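Local atomic coordinates of VP5 (Halorubrum pleomorphic virus 2, PDB entry 6QGI), a protein that serves as an envelope protein of a prokaryotic pleomorphic virus and probably drives fusion of the viral and host membranes. Residues A[195-209]-A[221-233]. Residues are numbered along the deposited sequence; the frame is centred on the assembly and turned at random.
Sequences PMSGLVGDLGDLKNG and VYLNASNWKPIYD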
ATOM      1  N   PRO A 195      -6.372 -14.470  -8.630  1.00 19.92           N
ATOM      2  CA  PRO A 195      -5.636 -13.403  -9.335  1.00 19.78           C
ATOM      3  C   PRO A 195      -5.131 -13.771 -10.745  1.00 25.97           C
ATOM      4  O   PRO A 195      -4.849 -12.863 -11.530  1.00 25.93           O
ATOM      5  CB  PRO A 195      -4.456 -13.113  -8.406  1.00 20.77           C
ATOM      6  CG  PRO A 195      -4.853 -13.634  -7.090  1.00 24.75           C
ATOM      7  CD  PRO A 195      -5.706 -14.820  -7.364  1.00 20.95           C
ATOM      8  N   MET A 196      -5.044 -15.071 -11.045  1.00 23.47           N
ATOM      9  CA  MET A 196      -4.539 -15.541 -12.364  1.00 23.43           C
ATOM     10  C   MET A 196      -5.653 -15.564 -13.420  1.00 28.26           C
ATOM     11  O   MET A 196      -5.394 -15.103 -14.550  1.00 28.32           O
ATOM     12  CB  MET A 196      -3.928 -16.941 -12.245  1.00 25.88           C
ATOM     13  CG  MET A 196      -2.811 -17.028 -11.222  1.00 28.50           C
ATOM     14  SD  MET A 196      -3.430 -17.159  -9.525  1.00 32.05           S
ATOM     15  CE  MET A 196      -3.613 -18.935  -9.378  1.00 27.76           C
ATOM     16  N   SER A 197      -6.833 -16.091 -13.077  1.00 25.47           N
ATOM     17  CA  SER A 197      -7.933 -16.197 -14.037  1.00 26.09           C
ATOM     18  C   SER A 197      -8.741 -14.903 -14.152  1.00 30.79           C
ATOM     19  O   SER A 197      -9.243 -14.598 -15.235  1.00 31.23           O
ATOM     20  CB  SER A 197      -8.860 -17.352 -13.668  1.00 28.92           C
ATOM     21  OG  SER A 197      -9.736 -17.044 -12.594  1.00 34.45           O
ATOM     22  N   GLY A 198      -8.863 -14.171 -13.045  1.00 26.81           N
ATOM     23  CA  GLY A 198      -9.660 -12.953 -12.979  1.00 26.26           C
ATOM     24  C   GLY A 198     -11.139 -13.277 -13.061  1.00 30.96           C
ATOM     25  O   GLY A 198     -11.560 -14.348 -12.615  1.00 31.56           O
ATOM     26  N   LEU A 199     -11.929 -12.378 -13.657  1.00 27.24           N
ATOM     27  CA  LEU A 199     -13.362 -12.610 -13.839  1.00 27.47           C
ATOM     28  C   LEU A 199     -13.600 -13.401 -15.122  1.00 32.98           C
ATOM     29  O   LEU A 199     -12.718 -13.436 -15.983  1.00 33.42           O
ATOM     30  CB  LEU A 199     -14.133 -11.284 -13.879  1.00 27.04           C
ATOM     31  CG  LEU A 199     -14.064 -10.343 -12.669  1.00 30.71           C
ATOM     32  CD1 LEU A 199     -15.102  -9.286 -12.799  1.00 30.88           C
ATOM     33  CD2 LEU A 199     -14.264 -11.072 -11.346  1.00 33.53           C
ATOM     34  N   VAL A 200     -14.777 -14.036 -15.254  1.00 30.09           N
ATOM     35  CA  VAL A 200     -15.128 -14.817 -16.447  1.00 31.36           C
ATOM     36  C   VAL A 200     -15.332 -13.856 -17.645  1.00 35.98           C
ATOM     37  O   VAL A 200     -14.833 -14.142 -18.731  1.00 36.38           O
ATOM     38  CB  VAL A 200     -16.345 -15.756 -16.211  1.00 36.24           C
ATOM     39  CG1 VAL A 200     -16.672 -16.575 -17.457  1.00 37.57           C
ATOM     40  CG2 VAL A 200     -16.088 -16.686 -15.032  1.00 35.82           C
ATOM     41  N   GLY A 201     -16.007 -12.727 -17.416  1.00 32.26           N
ATOM     42  CA  GLY A 201     -16.236 -11.704 -18.434  1.00 32.44           C
ATOM     43  C   GLY A 201     -17.663 -11.512 -18.916  1.00 38.28           C
ATOM     44  O   GLY A 201     -17.930 -10.552 -19.646  1.00 38.28           O
ATOM     45  N   ASP A 202     -18.593 -12.417 -18.520  1.00 35.67           N
ATOM     46  CA  ASP A 202     -20.012 -12.369 -18.900  1.00 36.44           C
ATOM     47  C   ASP A 202     -20.866 -11.709 -17.786  1.00 39.16           C
ATOM     48  O   ASP A 202     -20.306 -11.173 -16.824  1.00 38.14           O
ATOM     49  CB  ASP A 202     -20.524 -13.787 -19.229  1.00 39.92           C
ATOM     50  CG  ASP A 202     -20.641 -14.700 -18.027  1.00 53.69           C
ATOM     51  OD1 ASP A 202     -19.602 -14.997 -17.404  1.00 54.81           O
ATOM     52  OD2 ASP A 202     -21.770 -15.120 -17.711  1.00 61.28           O
ATOM     53  N   LEU A 203     -22.210 -11.744 -17.916  1.00 35.22           N
ATOM     54  CA  LEU A 203     -23.116 -11.142 -16.929  1.00 34.08           C
ATOM     55  C   LEU A 203     -23.383 -12.071 -15.717  1.00 36.61           C
ATOM     56  O   LEU A 203     -24.049 -11.655 -14.768  1.00 35.39           O
ATOM     57  CB  LEU A 203     -24.450 -10.716 -17.575  1.00 35.04           C
ATOM     58  CG  LEU A 203     -24.419  -9.537 -18.553  1.00 39.30           C
ATOM     59  CD1 LEU A 203     -25.710  -9.471 -19.343  1.00 40.88           C
ATOM     60  CD2 LEU A 203     -24.187  -8.209 -17.837  1.00 39.73           C
ATOM     61  N   GLY A 204     -22.846 -13.290 -15.752  1.00 33.17           N
ATOM     62  CA  GLY A 204     -22.983 -14.256 -14.666  1.00 33.16           C
ATOM     63  C   GLY A 204     -22.062 -13.965 -13.496  1.00 35.99           C
ATOM     64  O   GLY A 204     -22.241 -14.522 -12.410  1.00 35.55           O
ATOM     65  N   ASP A 205     -21.059 -13.103 -13.715  1.00 31.78           N
ATOM     66  CA  ASP A 205     -20.088 -12.709 -12.693  1.00 30.41           C
ATOM     67  C   ASP A 205     -20.709 -11.766 -11.675  1.00 32.24           C
ATOM     68  O   ASP A 205     -21.651 -11.048 -12.020  1.00 32.41           O
ATOM     69  CB  ASP A 205     -18.864 -12.048 -13.351  1.00 32.01           C
ATOM     70  CG  ASP A 205     -18.068 -12.983 -14.234  1.00 48.62           C
ATOM     71  OD1 ASP A 205     -18.478 -14.146 -14.386  1.00 52.79           O
ATOM     72  OD2 ASP A 205     -17.045 -12.548 -14.780  1.00 52.54           O
ATOM     73  N   LEU A 206     -20.167 -11.748 -10.434  1.00 26.75           N
ATOM     74  CA  LEU A 206     -20.615 -10.849  -9.361  1.00 25.36           C
ATOM     75  C   LEU A 206     -20.694  -9.432  -9.921  1.00 28.17           C
ATOM     76  O   LEU A 206     -19.752  -9.002 -10.593  1.00 27.54           O
ATOM     77  CB  LEU A 206     -19.664 -10.895  -8.142  1.00 24.30           C
ATOM     78  CG  LEU A 206     -19.623 -12.172  -7.309  1.00 28.81           C
ATOM     79  CD1 LEU A 206     -18.429 -12.169  -6.384  1.00 27.68           C
ATOM     80  CD2 LEU A 206     -20.901 -12.369  -6.505  1.00 31.21           C
ATOM     81  N   LYS A 207     -21.835  -8.751  -9.722  1.00 23.91           N
ATOM     82  CA  LYS A 207     -22.138  -7.420 -10.252  1.00 23.14           C
ATOM     83  C   LYS A 207     -20.925  -6.489 -10.284  1.00 25.61           C
ATOM     84  O   LYS A 207     -20.746  -5.763 -11.261  1.00 26.54           O
ATOM     85  CB  LYS A 207     -23.265  -6.754  -9.443  1.00 25.34           C
ATOM     86  CG  LYS A 207     -23.953  -5.618 -10.187  1.00 31.94           C
ATOM     87  CD  LYS A 207     -24.697  -4.700  -9.252  1.00 35.59           C
ATOM     88  CE  LYS A 207     -25.088  -3.428  -9.956  1.00 42.59           C
ATOM     89  NZ  LYS A 207     -25.723  -2.464  -9.026  1.00 50.77           N
ATOM     90  N   ASN A 208     -20.094  -6.524  -9.237  1.00 19.60           N
ATOM     91  CA  ASN A 208     -18.947  -5.643  -9.116  1.00 17.72           C
ATOM     92  C   ASN A 208     -17.631  -6.409  -9.032  1.00 21.07           C
ATOM     93  O   ASN A 208     -16.654  -5.888  -8.499  1.00 19.30           O
ATOM     94  CB  ASN A 208     -19.130  -4.744  -7.897  1.00 16.04           C
ATOM     95  CG  ASN A 208     -20.445  -4.018  -7.858  1.00 27.81           C
ATOM     96  OD1 ASN A 208     -20.943  -3.524  -8.871  1.00 20.29           O
ATOM     97  ND2 ASN A 208     -21.038  -3.944  -6.684  1.00 21.58           N
ATOM     98  N   GLY A 209     -17.612  -7.618  -9.588  1.00 19.68           N
ATOM     99  CA  GLY A 209     -16.437  -8.475  -9.674  1.00 20.06           C
ATOM    100  C   GLY A 209     -16.183  -9.333  -8.461  1.00 25.71           C
ATOM    101  O   GLY A 209     -16.146 -10.564  -8.554  1.00 26.70           O
ATOM    102  N   VAL A 221     -16.792  -3.096  -2.193  1.00 20.53           N
ATOM    103  CA  VAL A 221     -16.323  -4.205  -3.019  1.00 19.93           C
ATOM    104  C   VAL A 221     -14.877  -4.478  -2.629  1.00 23.04           C
ATOM    105  O   VAL A 221     -14.092  -3.547  -2.436  1.00 22.11           O
ATOM    106  CB  VAL A 221     -16.482  -3.958  -4.542  1.00 23.04           C
ATOM    107  CG1 VAL A 221     -16.211  -5.229  -5.342  1.00 22.84           C
ATOM    108  CG2 VAL A 221     -17.868  -3.434  -4.859  1.00 23.29           C
ATOM    109  N   TYR A 222     -14.547  -5.756  -2.481  1.00 19.72           N
ATOM    110  CA  TYR A 222     -13.213  -6.238  -2.140  1.00 19.06           C
ATOM    111  C   TYR A 222     -13.090  -7.638  -2.731  1.00 24.17           C
ATOM    112  O   TYR A 222     -14.100  -8.180  -3.179  1.00 24.45           O
ATOM    113  CB  TYR A 222     -12.980  -6.178  -0.612  1.00 19.56           C
ATOM    114  CG  TYR A 222     -13.290  -7.432   0.176  1.00 21.66           C
ATOM    115  CD1 TYR A 222     -14.587  -7.931   0.253  1.00 24.01           C
ATOM    116  CD2 TYR A 222     -12.304  -8.063   0.932  1.00 22.51           C
ATOM    117  CE1 TYR A 222     -14.882  -9.068   1.004  1.00 25.71           C
ATOM    118  CE2 TYR A 222     -12.593  -9.180   1.709  1.00 23.74           C
ATOM    119  CZ  TYR A 222     -13.881  -9.688   1.732  1.00 31.50           C
ATOM    120  OH  TYR A 222     -14.158 -10.814   2.468  1.00 33.20           O
ATOM    121  N   LEU A 223     -11.875  -8.208  -2.773  1.00 21.42           N
ATOM    122  CA  LEU A 223     -11.612  -9.523  -3.373  1.00 22.04           C
ATOM    123  C   LEU A 223     -12.076  -9.545  -4.850  1.00 27.38           C
ATOM    124  O   LEU A 223     -12.597 -10.559  -5.332  1.00 27.59           O
ATOM    125  CB  LEU A 223     -12.267 -10.667  -2.561  1.00 22.38           C
ATOM    126  CG  LEU A 223     -11.658 -10.957  -1.203  1.00 26.65           C
ATOM    127  CD1 LEU A 223     -12.448 -12.003  -0.463  1.00 27.64           C
ATOM    128  CD2 LEU A 223     -10.267 -11.433  -1.346  1.00 28.21           C
ATOM    129  N   ASN A 224     -11.905  -8.399  -5.544  1.00 24.03           N
ATOM    130  CA  ASN A 224     -12.270  -8.217  -6.944  1.00 24.21           C
ATOM    131  C   ASN A 224     -11.106  -8.689  -7.803  1.00 28.02           C
ATOM    132  O   ASN A 224     -10.102  -7.985  -7.907  1.00 28.29           O
ATOM    133  CB  ASN A 224     -12.640  -6.744  -7.219  1.00 24.66           C
ATOM    134  CG  ASN A 224     -13.171  -6.430  -8.611  1.00 42.91           C
ATOM    135  OD1 ASN A 224     -13.350  -7.298  -9.473  1.00 30.87           O
ATOM    136  ND2 ASN A 224     -13.441  -5.158  -8.860  1.00 37.20           N
ATOM    137  N   ALA A 225     -11.236  -9.890  -8.405  1.00 24.89           N
ATOM    138  CA  ALA A 225     -10.207 -10.518  -9.253  1.00 25.32           C
ATOM    139  C   ALA A 225      -9.789  -9.633 -10.451  1.00 28.67           C
ATOM    140  O   ALA A 225      -8.663  -9.767 -10.934  1.00 28.69           O
ATOM    141  CB  ALA A 225     -10.691 -11.870  -9.743  1.00 27.11           C
ATOM    142  N   SER A 226     -10.676  -8.710 -10.885  1.00 24.24           N
ATOM    143  CA  SER A 226     -10.447  -7.714 -11.938  1.00 23.45           C
ATOM    144  C   SER A 226      -9.357  -6.711 -11.552  1.00 26.65           C
ATOM    145  O   SER A 226      -8.809  -6.051 -12.436  1.00 26.45           O
ATOM    146  CB  SER A 226     -11.729  -6.940 -12.224  1.00 26.15           C
ATOM    147  OG  SER A 226     -12.566  -7.667 -13.098  1.00 35.99           O
ATOM    148  N   ASN A 227      -9.101  -6.543 -10.234  1.00 22.00           N
ATOM    149  CA  ASN A 227      -8.086  -5.630  -9.705  1.00 20.79           C
ATOM    150  C   ASN A 227      -6.759  -6.356  -9.454  1.00 23.55           C
ATOM    151  O   ASN A 227      -5.714  -5.711  -9.393  1.00 23.15           O
ATOM    152  CB  ASN A 227      -8.577  -4.971  -8.418  1.00 20.20           C
ATOM    153  CG  ASN A 227      -9.700  -3.982  -8.610  1.00 37.15           C
ATOM    154  OD1 ASN A 227      -9.993  -3.524  -9.722  1.00 28.68           O
ATOM    155  ND2 ASN A 227     -10.344  -3.616  -7.511  1.00 29.24           N
ATOM    156  N   TRP A 228      -6.809  -7.688  -9.326  1.00 19.62           N
ATOM    157  CA  TRP A 228      -5.657  -8.550  -9.071  1.00 19.42           C
ATOM    158  C   TRP A 228      -5.061  -9.102 -10.375  1.00 25.25           C
ATOM    159  O   TRP A 228      -3.844  -9.269 -10.455  1.00 25.17           O
ATOM    160  CB  TRP A 228      -6.069  -9.695  -8.139  1.00 18.01           C
ATOM    161  CG  TRP A 228      -6.350  -9.254  -6.731  1.00 18.08           C
ATOM    162  CD1 TRP A 228      -7.425  -8.535  -6.289  1.00 20.65           C
ATOM    163  CD2 TRP A 228      -5.527  -9.496  -5.582  1.00 17.54           C
ATOM    164  NE1 TRP A 228      -7.327  -8.321  -4.933  1.00 19.70           N
ATOM    165  CE2 TRP A 228      -6.170  -8.901  -4.473  1.00 21.01           C
ATOM    166  CE3 TRP A 228      -4.318 -10.182  -5.377  1.00 18.66           C
ATOM    167  CZ2 TRP A 228      -5.643  -8.973  -3.178  1.00 19.91           C
ATOM    168  CZ3 TRP A 228      -3.785 -10.231  -4.101  1.00 20.08           C
ATOM    169  CH2 TRP A 228      -4.444  -9.632  -3.016  1.00 20.37           C
ATOM    170  N   LYS A 229      -5.909  -9.359 -11.397  1.00 23.19           N
ATOM    171  CA  LYS A 229      -5.502  -9.862 -12.717  1.00 23.67           C
ATOM    172  C   LYS A 229      -4.489  -8.917 -13.415  1.00 28.27           C
ATOM    173  O   LYS A 229      -3.482  -9.442 -13.895  1.00 28.55           O
ATOM    174  CB  LYS A 229      -6.719 -10.133 -13.624  1.00 26.46           C
ATOM    175  CG  LYS A 229      -6.388 -10.610 -15.038  1.00 40.12           C
ATOM    176  CD  LYS A 229      -5.669 -11.946 -15.057  1.00 49.02           C
ATOM    177  CE  LYS A 229      -5.581 -12.511 -16.449  1.00 55.10           C
ATOM    178  NZ  LYS A 229      -4.572 -13.602 -16.523  1.00 59.16           N
ATOM    179  N   PRO A 230      -4.666  -7.564 -13.475  1.00 24.38           N
ATOM    180  CA  PRO A 230      -3.639  -6.730 -14.125  1.00 24.04           C
ATOM    181  C   PRO A 230      -2.283  -6.800 -13.415  1.00 27.37           C
ATOM    182  O   PRO A 230      -1.260  -6.780 -14.100  1.00 27.54           O
ATOM    183  CB  PRO A 230      -4.223  -5.314 -14.051  1.00 25.38           C
ATOM    184  CG  PRO A 230      -5.672  -5.503 -13.830  1.00 29.84           C
ATOM    185  CD  PRO A 230      -5.770  -6.720 -12.977  1.00 25.32           C
ATOM    186  N   ILE A 231      -2.271  -6.896 -12.058  1.00 22.86           N
ATOM    187  CA  ILE A 231      -1.034  -6.982 -11.266  1.00 22.17           C
ATOM    188  C   ILE A 231      -0.334  -8.324 -11.555  1.00 27.31           C
ATOM    189  O   ILE A 231       0.878  -8.320 -11.774  1.00 27.41           O
ATOM    190  CB  ILE A 231      -1.254  -6.757  -9.745  1.00 24.17           C
ATOM    191  CG1 ILE A 231      -1.979  -5.431  -9.488  1.00 24.07           C
ATOM    192  CG2 ILE A 231       0.082  -6.795  -8.984  1.00 24.34           C
ATOM    193  CD1 ILE A 231      -2.657  -5.328  -8.173  1.00 33.77           C
ATOM    194  N   TYR A 232      -1.096  -9.452 -11.586  1.00 24.00           N
ATOM    195  CA  TYR A 232      -0.559 -10.783 -11.896  1.00 24.51           C
ATOM    196  C   TYR A 232       0.059 -10.806 -13.303  1.00 30.51           C
ATOM    197  O   TYR A 232       1.174 -11.302 -13.458  1.00 30.41           O
ATOM    198  CB  TYR A 232      -1.631 -11.900 -11.769  1.00 25.89           C
ATOM    199  CG  TYR A 232      -1.195 -13.201 -12.416  1.00 28.06           C
ATOM    200  CD1 TYR A 232      -0.269 -14.036 -11.797  1.00 29.97           C
ATOM    201  CD2 TYR A 232      -1.624 -13.542 -13.701  1.00 29.34           C
ATOM    202  CE1 TYR A 232       0.204 -15.186 -12.424  1.00 31.26           C
ATOM    203  CE2 TYR A 232      -1.155 -14.690 -14.338  1.00 30.90           C
ATOM    204  CZ  TYR A 232      -0.246 -15.514 -13.694  1.00 39.05           C
ATOM    205  OH  TYR A 232       0.213 -16.655 -14.312  1.00 41.06           O
ATOM    206  N   ASP A 233      -0.693 -10.319 -14.322  1.00 28.53           N
ATOM    207  CA  ASP A 233      -0.296 -10.270 -15.735  1.00 29.30           C
ATOM    208  C   ASP A 233       0.990  -9.482 -15.931  1.00 33.69           C
ATOM    209  O   ASP A 233       1.862  -9.953 -16.660  1.00 34.92           O
ATOM    210  CB  ASP A 233      -1.414  -9.668 -16.609  1.00 31.46           C
ATOM    211  CG  ASP A 233      -2.582 -10.588 -16.894  1.00 42.70           C
ATOM    212  OD1 ASP A 233      -2.461 -11.804 -16.624  1.00 43.92           O
ATOM    213  OD2 ASP A 233      -3.616 -10.093 -17.404  1.00 49.25           O
TER
HETATM  214  O   HOH W   1     -13.535 -11.615  -7.633  1.00 18.76           O
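Pro195 fits against Trp228 with the two side chains running alongside each other, Pro195 CB 3.8 Å from Trp228 CB, and Phe113 and Trp117 of helix 91-133 pack on both residues; this is the tight, buried end. One turn earlier on the helix, Ala225 CB reaches Gly198 CA at 3.6 Å, a close approach to a residue without a side chain. On the flank of the buried end, Met196 CG sits over one face of the Tyr232 ring, 16° off the normal through its centroid. Bends at chi2 and chi3 carry Met196 SD to 5.3 Å from that centroid, a distant Met-aromatic contact. Lys229 NZ donates to Met196 O at 2.6 Å, meeting the carbonyl almost head-on (164°) and joining loop to helix, while an intrahelical salt bridge to Asp233 OD1 at 2.8 Å holds the ammonium in place. The other end is partly exposed: the side chains of Asn208 and Val221 cross at about a right angle, CB to CG2 3.5 Å. Between the two ends of the contact, a water donates to Gly209 O and Leu223 O and accepts from Ala225 N. Asn224 OD1 weakly caps Ser226 N, 3.3 Å away. The arrangement is a loop between strands 189-193 and 212-215 packed along the N-capped first turns of helix 225-253.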